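Local coordinates for protein SAP-like pentraxin (Limulus polyphemus, PDB 3FLP) that binds two calcium ions per subunit and probably acts as an invertebrate lectin, assembling into doubly stacked cyclic heptamers, at residues Phe19-Phe24 with Gly151-Gln156; Thr47-Ser52 with Gly143-Lys148. All coordinates share one frame; numbering follows the deposited sequence.

Interaction 1: residues Phe19-Phe24 with Gly151-Gln156. With CA (calcium ion), chain P.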
loop_
_atom_site.group_PDB
_atom_site.type_symbol
_atom_site.label_atom_id
_atom_site.label_comp_id
_atom_site.label_asym_id
_atom_site.label_seq_id
_atom_site.Cartn_x
_atom_site.Cartn_y
_atom_site.Cartn_z
ATOM N N PHE A 19 -50.700 -23.587 7.738
ATOM C CA PHE A 19 -49.539 -24.296 7.204
ATOM C C PHE A 19 -48.411 -23.320 6.842
ATOM O O PHE A 19 -48.293 -22.886 5.694
ATOM C CB PHE A 19 -49.923 -25.104 5.951
ATOM C CG PHE A 19 -51.055 -26.077 6.165
ATOM C CD1 PHE A 19 -52.382 -25.662 6.056
ATOM C CD2 PHE A 19 -50.793 -27.412 6.467
ATOM C CE1 PHE A 19 -53.433 -26.568 6.246
ATOM C CE2 PHE A 19 -51.833 -28.323 6.660
ATOM C CZ PHE A 19 -53.155 -27.902 6.550
ATOM N N PRO A 20 -47.570 -22.952 7.818
ATOM C CA PRO A 20 -46.485 -22.020 7.485
ATOM C C PRO A 20 -45.624 -22.565 6.343
ATOM O O PRO A 20 -45.220 -23.728 6.361
ATOM C CB PRO A 20 -45.724 -21.882 8.809
ATOM C CG PRO A 20 -46.042 -23.168 9.533
ATOM C CD PRO A 20 -47.496 -23.377 9.224
ATOM N N HIS A 21 -45.361 -21.731 5.343
ATOM C CA HIS A 21 -44.561 -22.169 4.206
ATOM C C HIS A 21 -44.084 -21.019 3.335
ATOM O O HIS A 21 -44.497 -19.874 3.494
ATOM C CB HIS A 21 -45.374 -23.113 3.308
ATOM C CG HIS A 21 -46.442 -22.420 2.515
ATOM N ND1 HIS A 21 -47.619 -21.969 3.078
ATOM C CD2 HIS A 21 -46.505 -22.086 1.202
ATOM C CE1 HIS A 21 -48.361 -21.391 2.148
ATOM N NE2 HIS A 21 -47.708 -21.450 1.000
ATOM N N LEU A 22 -43.212 -21.359 2.397
ATOM C CA LEU A 22 -42.688 -20.412 1.429
ATOM C C LEU A 22 -42.989 -21.037 0.071
ATOM O O LEU A 22 -42.992 -22.261 -0.062
ATOM C CB LEU A 22 -41.168 -20.264 1.556
ATOM C CG LEU A 22 -40.517 -19.952 2.903
ATOM C CD1 LEU A 22 -39.021 -19.691 2.680
ATOM C CD2 LEU A 22 -41.173 -18.741 3.527
ATOM N N ARG A 23 -43.256 -20.203 -0.926
ATOM C CA ARG A 23 -43.501 -20.692 -2.276
ATOM C C ARG A 23 -42.747 -19.752 -3.202
ATOM O O ARG A 23 -43.006 -18.545 -3.219
ATOM C CB ARG A 23 -44.992 -20.674 -2.631
ATOM C CG ARG A 23 -45.285 -21.321 -3.996
ATOM C CD ARG A 23 -46.764 -21.241 -4.385
ATOM N NE ARG A 23 -47.136 -19.899 -4.828
ATOM C CZ ARG A 23 -48.022 -19.122 -4.216
ATOM N NH1 ARG A 23 -48.643 -19.544 -3.124
ATOM N NH2 ARG A 23 -48.283 -17.914 -4.690
ATOM N N PHE A 24 -41.802 -20.290 -3.961
ATOM C CA PHE A 24 -41.044 -19.442 -4.865
ATOM C C PHE A 24 -41.899 -18.982 -6.031
ATOM O O PHE A 24 -42.650 -19.763 -6.618
ATOM C CB PHE A 24 -39.785 -20.160 -5.335
ATOM C CG PHE A 24 -38.727 -20.236 -4.277
ATOM C CD1 PHE A 24 -38.808 -21.180 -3.261
ATOM C CD2 PHE A 24 -37.684 -19.314 -4.255
ATOM C CE1 PHE A 24 -37.864 -21.208 -2.226
ATOM C CE2 PHE A 24 -36.730 -19.330 -3.221
ATOM C CZ PHE A 24 -36.825 -20.282 -2.206
ATOM N N GLY A 151 -50.163 -26.190 -2.888
ATOM C CA GLY A 151 -51.149 -26.507 -1.870
ATOM C C GLY A 151 -51.337 -27.979 -1.567
ATOM O O GLY A 151 -50.453 -28.798 -1.836
ATOM N N GLY A 152 -52.500 -28.308 -1.002
ATOM C CA GLY A 152 -52.806 -29.683 -0.640
ATOM C C GLY A 152 -51.871 -30.167 0.452
ATOM O O GLY A 152 -51.474 -31.329 0.470
ATOM N N PHE A 153 -51.521 -29.265 1.366
ATOM C CA PHE A 153 -50.611 -29.577 2.465
ATOM C C PHE A 153 -51.225 -30.492 3.520
ATOM O O PHE A 153 -52.438 -30.498 3.719
ATOM C CB PHE A 153 -50.140 -28.286 3.150
ATOM C CG PHE A 153 -49.530 -27.282 2.211
ATOM C CD1 PHE A 153 -48.670 -27.687 1.198
ATOM C CD2 PHE A 153 -49.814 -25.929 2.347
ATOM C CE1 PHE A 153 -48.099 -26.755 0.330
ATOM C CE2 PHE A 153 -49.249 -24.988 1.484
ATOM C CZ PHE A 153 -48.390 -25.404 0.474
ATOM N N GLU A 154 -50.370 -31.256 4.197
ATOM C CA GLU A 154 -50.797 -32.176 5.250
ATOM C C GLU A 154 -49.913 -31.962 6.471
ATOM O O GLU A 154 -48.685 -32.017 6.375
ATOM C CB GLU A 154 -50.683 -33.627 4.776
ATOM C CG GLU A 154 -51.685 -33.990 3.699
ATOM C CD GLU A 154 -51.543 -35.427 3.223
ATOM O OE1 GLU A 154 -50.565 -35.731 2.502
ATOM O OE2 GLU A 154 -52.415 -36.248 3.579
ATOM N N GLU A 155 -50.535 -31.731 7.621
ATOM C CA GLU A 155 -49.780 -31.471 8.841
ATOM C C GLU A 155 -48.761 -32.537 9.230
ATOM O O GLU A 155 -47.695 -32.205 9.747
ATOM C CB GLU A 155 -50.728 -31.179 10.017
ATOM C CG GLU A 155 -51.827 -32.207 10.257
ATOM C CD GLU A 155 -52.803 -31.789 11.369
ATOM O OE1 GLU A 155 -53.422 -30.702 11.261
ATOM O OE2 GLU A 155 -52.954 -32.556 12.350
ATOM N N GLN A 156 -49.062 -33.805 8.972
ATOM C CA GLN A 156 -48.123 -34.862 9.325
ATOM C C GLN A 156 -46.886 -34.922 8.426
ATOM O O GLN A 156 -45.952 -35.669 8.703
ATOM C CB GLN A 156 -48.828 -36.219 9.351
ATOM C CG GLN A 156 -49.747 -36.393 10.560
ATOM C CD GLN A 156 -50.306 -37.805 10.680
ATOM O OE1 GLN A 156 -51.036 -38.280 9.800
ATOM N NE2 GLN A 156 -49.963 -38.487 11.774
HETATM CA CA CA P . -49.112 -34.965 0.895
HETATM O O HOH W 1 -49.412 -32.708 1.536
HETATM O O HOH W 2 -48.408 -37.220 0.809
#
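Between F19-F24 and G151-Q156 the backbones stay well apart, the nearest CA atoms, those of F19 and F153, lying 7.2 Å from each other, and no hydrogen bond crosses, so side chains, with some loop backbone beside F19, make the contact. It is an aromatic cluster of F19, H21 and F153 on the pentraxin beta-sandwich, where the start of strand 21-24 meets the loop between strands 139-142 and 161-169.

F153 is the middle member. Its CG lies anti to the carbonyl carbon (chi1 -54°), and its ring edge is directed at the imidazole of H21. CE2 sits over the centre of that ring, 3.8 Å from H21 CE1; the centroids are 4.8 Å apart and the planes meet at 57°, an edge-to-face pair. The imidazole is fixed from within its own segment, because H21 ND1 donates to F19 O at 2.9 Å, with that oxygen close to the ring plane and the N-H...O line only moderately bent. This bond restrains the rotation of the ring and holds its face toward F153.

F19 packs against the base of F153 and the near part of its ring: CD2 of F19 is 3.5 Å from CB of F153, F19 CB lies by F153 CD2, and the two side chains run past each other in opposite directions. Their rings are oblique, at 52°, so neither stack nor T-shape describes them. Next to CD2 on the same side of the ring, F19 CE2 continues along the loop backbone, with E155 N at the ring edge, 3.8 Å from CE2. E155 itself turns its OE1 to N16 N.

Beyond the cluster the loop serves calcium. G152 O accepts from a metal-bound water, and the extended side chain of E154 brings OE1 to 2.3 Å from the calcium ion of chain P.

Interaction 2: residues Thr47-Ser52 with Gly143-Lys148. With CA (calcium ion), chain O; CA (calcium ion), chain P.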
loop_
_atom_site.group_PDB
_atom_site.type_symbol
_atom_site.label_atom_id
_atom_site.label_comp_id
_atom_site.label_asym_id
_atom_site.label_seq_id
_atom_site.Cartn_x
_atom_site.Cartn_y
_atom_site.Cartn_z
ATOM N N THR A 47 -40.614 -37.338 10.806
ATOM C CA THR A 47 -40.439 -36.972 9.411
ATOM C C THR A 47 -41.105 -35.666 9.004
ATOM O O THR A 47 -42.249 -35.394 9.361
ATOM C CB THR A 47 -40.973 -38.085 8.506
ATOM O OG1 THR A 47 -40.402 -39.332 8.917
ATOM C CG2 THR A 47 -40.606 -37.814 7.049
ATOM N N GLY A 48 -40.367 -34.865 8.249
ATOM C CA GLY A 48 -40.884 -33.605 7.757
ATOM C C GLY A 48 -40.278 -33.357 6.389
ATOM O O GLY A 48 -39.128 -33.725 6.153
ATOM N N TYR A 49 -41.041 -32.759 5.481
ATOM C CA TYR A 49 -40.529 -32.471 4.141
ATOM C C TYR A 49 -40.089 -31.020 4.067
ATOM O O TYR A 49 -40.856 -30.109 4.385
ATOM C CB TYR A 49 -41.595 -32.772 3.083
ATOM C CG TYR A 49 -41.880 -34.246 3.000
ATOM C CD1 TYR A 49 -42.668 -34.876 3.961
ATOM C CD2 TYR A 49 -41.273 -35.034 2.020
ATOM C CE1 TYR A 49 -42.841 -36.258 3.957
ATOM C CE2 TYR A 49 -41.435 -36.416 2.006
ATOM C CZ TYR A 49 -42.219 -37.020 2.978
ATOM O OH TYR A 49 -42.366 -38.384 2.977
ATOM N N ILE A 50 -38.847 -30.816 3.641
ATOM C CA ILE A 50 -38.266 -29.481 3.561
ATOM C C ILE A 50 -38.440 -28.803 2.209
ATOM O O ILE A 50 -39.036 -27.732 2.114
ATOM C CB ILE A 50 -36.759 -29.545 3.908
ATOM C CG1 ILE A 50 -36.592 -30.137 5.309
ATOM C CG2 ILE A 50 -36.135 -28.156 3.842
ATOM C CD1 ILE A 50 -35.162 -30.431 5.687
ATOM N N PHE A 51 -37.902 -29.431 1.170
ATOM C CA PHE A 51 -37.961 -28.909 -0.193
ATOM C C PHE A 51 -38.917 -29.768 -1.028
ATOM O O PHE A 51 -38.691 -30.958 -1.220
ATOM C CB PHE A 51 -36.539 -28.920 -0.777
ATOM C CG PHE A 51 -36.417 -28.332 -2.157
ATOM C CD1 PHE A 51 -36.739 -29.084 -3.286
ATOM C CD2 PHE A 51 -35.922 -27.042 -2.332
ATOM C CE1 PHE A 51 -36.564 -28.560 -4.565
ATOM C CE2 PHE A 51 -35.742 -26.509 -3.612
ATOM C CZ PHE A 51 -36.062 -27.268 -4.728
ATOM N N SER A 52 -39.984 -29.149 -1.516
ATOM C CA SER A 52 -40.997 -29.839 -2.315
ATOM C C SER A 52 -41.174 -29.186 -3.685
ATOM O O SER A 52 -41.468 -27.995 -3.777
ATOM C CB SER A 52 -42.335 -29.829 -1.556
ATOM O OG SER A 52 -43.425 -30.202 -2.383
ATOM N N GLY A 143 -41.103 -26.238 3.526
ATOM C CA GLY A 143 -41.784 -26.453 4.792
ATOM C C GLY A 143 -43.050 -27.286 4.762
ATOM O O GLY A 143 -43.545 -27.697 5.816
ATOM N N GLN A 144 -43.586 -27.524 3.568
ATOM C CA GLN A 144 -44.793 -28.329 3.419
ATOM C C GLN A 144 -44.624 -29.240 2.202
ATOM O O GLN A 144 -43.797 -28.974 1.333
ATOM C CB GLN A 144 -46.035 -27.438 3.213
ATOM C CG GLN A 144 -46.364 -26.436 4.326
ATOM C CD GLN A 144 -46.750 -27.093 5.654
ATOM O OE1 GLN A 144 -47.224 -28.228 5.692
ATOM N NE2 GLN A 144 -46.567 -26.368 6.742
ATOM N N GLU A 145 -45.412 -30.311 2.148
ATOM C CA GLU A 145 -45.371 -31.267 1.046
ATOM C C GLU A 145 -46.579 -30.975 0.148
ATOM O O GLU A 145 -47.715 -31.007 0.616
ATOM C CB GLU A 145 -45.459 -32.687 1.625
ATOM C CG GLU A 145 -44.847 -33.809 0.780
ATOM C CD GLU A 145 -45.697 -34.200 -0.414
ATOM O OE1 GLU A 145 -46.891 -34.520 -0.224
ATOM O OE2 GLU A 145 -45.163 -34.195 -1.546
ATOM N N GLN A 146 -46.341 -30.678 -1.128
ATOM C CA GLN A 146 -47.436 -30.375 -2.062
ATOM C C GLN A 146 -48.133 -31.611 -2.635
ATOM O O GLN A 146 -47.476 -32.576 -3.033
ATOM C CB GLN A 146 -46.923 -29.564 -3.259
ATOM C CG GLN A 146 -46.237 -28.248 -2.944
ATOM C CD GLN A 146 -45.543 -27.658 -4.169
ATOM O OE1 GLN A 146 -46.177 -27.025 -5.015
ATOM N NE2 GLN A 146 -44.233 -27.886 -4.276
ATOM N N ASP A 147 -49.464 -31.572 -2.671
ATOM C CA ASP A 147 -50.257 -32.646 -3.268
ATOM C C ASP A 147 -50.945 -32.016 -4.473
ATOM O O ASP A 147 -51.650 -32.676 -5.237
ATOM C CB ASP A 147 -51.284 -33.206 -2.284
ATOM C CG ASP A 147 -50.658 -34.141 -1.276
ATOM O OD1 ASP A 147 -49.609 -34.736 -1.605
ATOM O OD2 ASP A 147 -51.210 -34.298 -0.166
ATOM N N LYS A 148 -50.710 -30.716 -4.619
ATOM C CA LYS A 148 -51.221 -29.915 -5.723
ATOM C C LYS A 148 -50.273 -28.720 -5.788
ATOM O O LYS A 148 -49.600 -28.403 -4.799
ATOM C CB LYS A 148 -52.653 -29.438 -5.467
ATOM C CG LYS A 148 -52.797 -28.591 -4.222
ATOM C CD LYS A 148 -54.010 -27.662 -4.284
ATOM C CE LYS A 148 -55.314 -28.421 -4.412
ATOM N NZ LYS A 148 -56.468 -27.486 -4.294
HETATM CA CA CA O . -47.424 -34.923 -2.639
HETATM CA CA CA P . -49.112 -34.965 0.895
HETATM O O HOH W 3 -43.959 -32.611 -3.318
HETATM O O HOH W 1 -49.412 -32.708 1.536
HETATM O O HOH W 4 -47.583 -37.053 -1.667
HETATM O O HOH W 2 -48.408 -37.220 0.809
#
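S52 and Q146 lock strand 48-55 of the pentraxin sheet to the calcium-binding loop that follows strand 139-142. The backbones start in register, with the I50 and G143 CA atoms 4.8 Å apart and G143 N donating to I50 O. Farther along, the S52 side chain takes over. S52 OG accepts from Q146 N at 3.2 Å, nearly straight at 168°, and also from Q146 NE2; the same hydroxyl donates to a water that in turn donates to E145 OE2. One serine oxygen thus grips the loop backbone, a side-chain amide and, through water, a metal ligand. The other end of the Q146 amide, OE1, is held by G150 N.

E145 can be followed outward. Its CB rests 4.1 Å from Y49 CB. CG, placed anti to the backbone N (chi1 -154°), lies over one face of the Y49 ring, 4.0 Å from the centroid and 21° off the normal, a CH-pi contact. The chain then bends beyond CG, and CD carries the carboxylate away from the ring to the metals. OE1 bridges both calcium ions, at 2.5 Å from each, while OE2 completes a bidentate grip on the calcium of chain O.

D147 repeats the pattern with the roles exchanged: OD1 bridges the two ions and OD2 adds a second bond to the calcium of chain P. Q146 O binds the chain O ion, whose shell D59 and N60 help to complete, whereas E154 and E157 serve the chain P ion. Several carboxylates crowd round the two ions, two of them each bridging the pair through one oxygen; the ions probably offset the negative charge gathered here, so the loop's conformation is likely to depend on calcium.

How the interactions relate
The two contacts have centres about 7 Å apart, on the same side of the chain's centre, and both reach the seven-stranded antiparallel sheet. In that sheet strand 139-142 lies between strands 48-55 and 21-24, so the loop leaving it passes both neighbours in turn. In sequence the order is 19-24, 47-52, 143-148, 151-156, which places interaction 2 wholly within the span of interaction 1. Direct links join them: Q144 NE2 probably hydrogen-bonds P20 O, and Q144 CB packs on F153 CD1. The chain P calcium and its two waters belong to both contacts, so one continuous loop, braced on two strands, supplies most of the protein ligands of the double-calcium site, with D59 and N60 added from elsewhere.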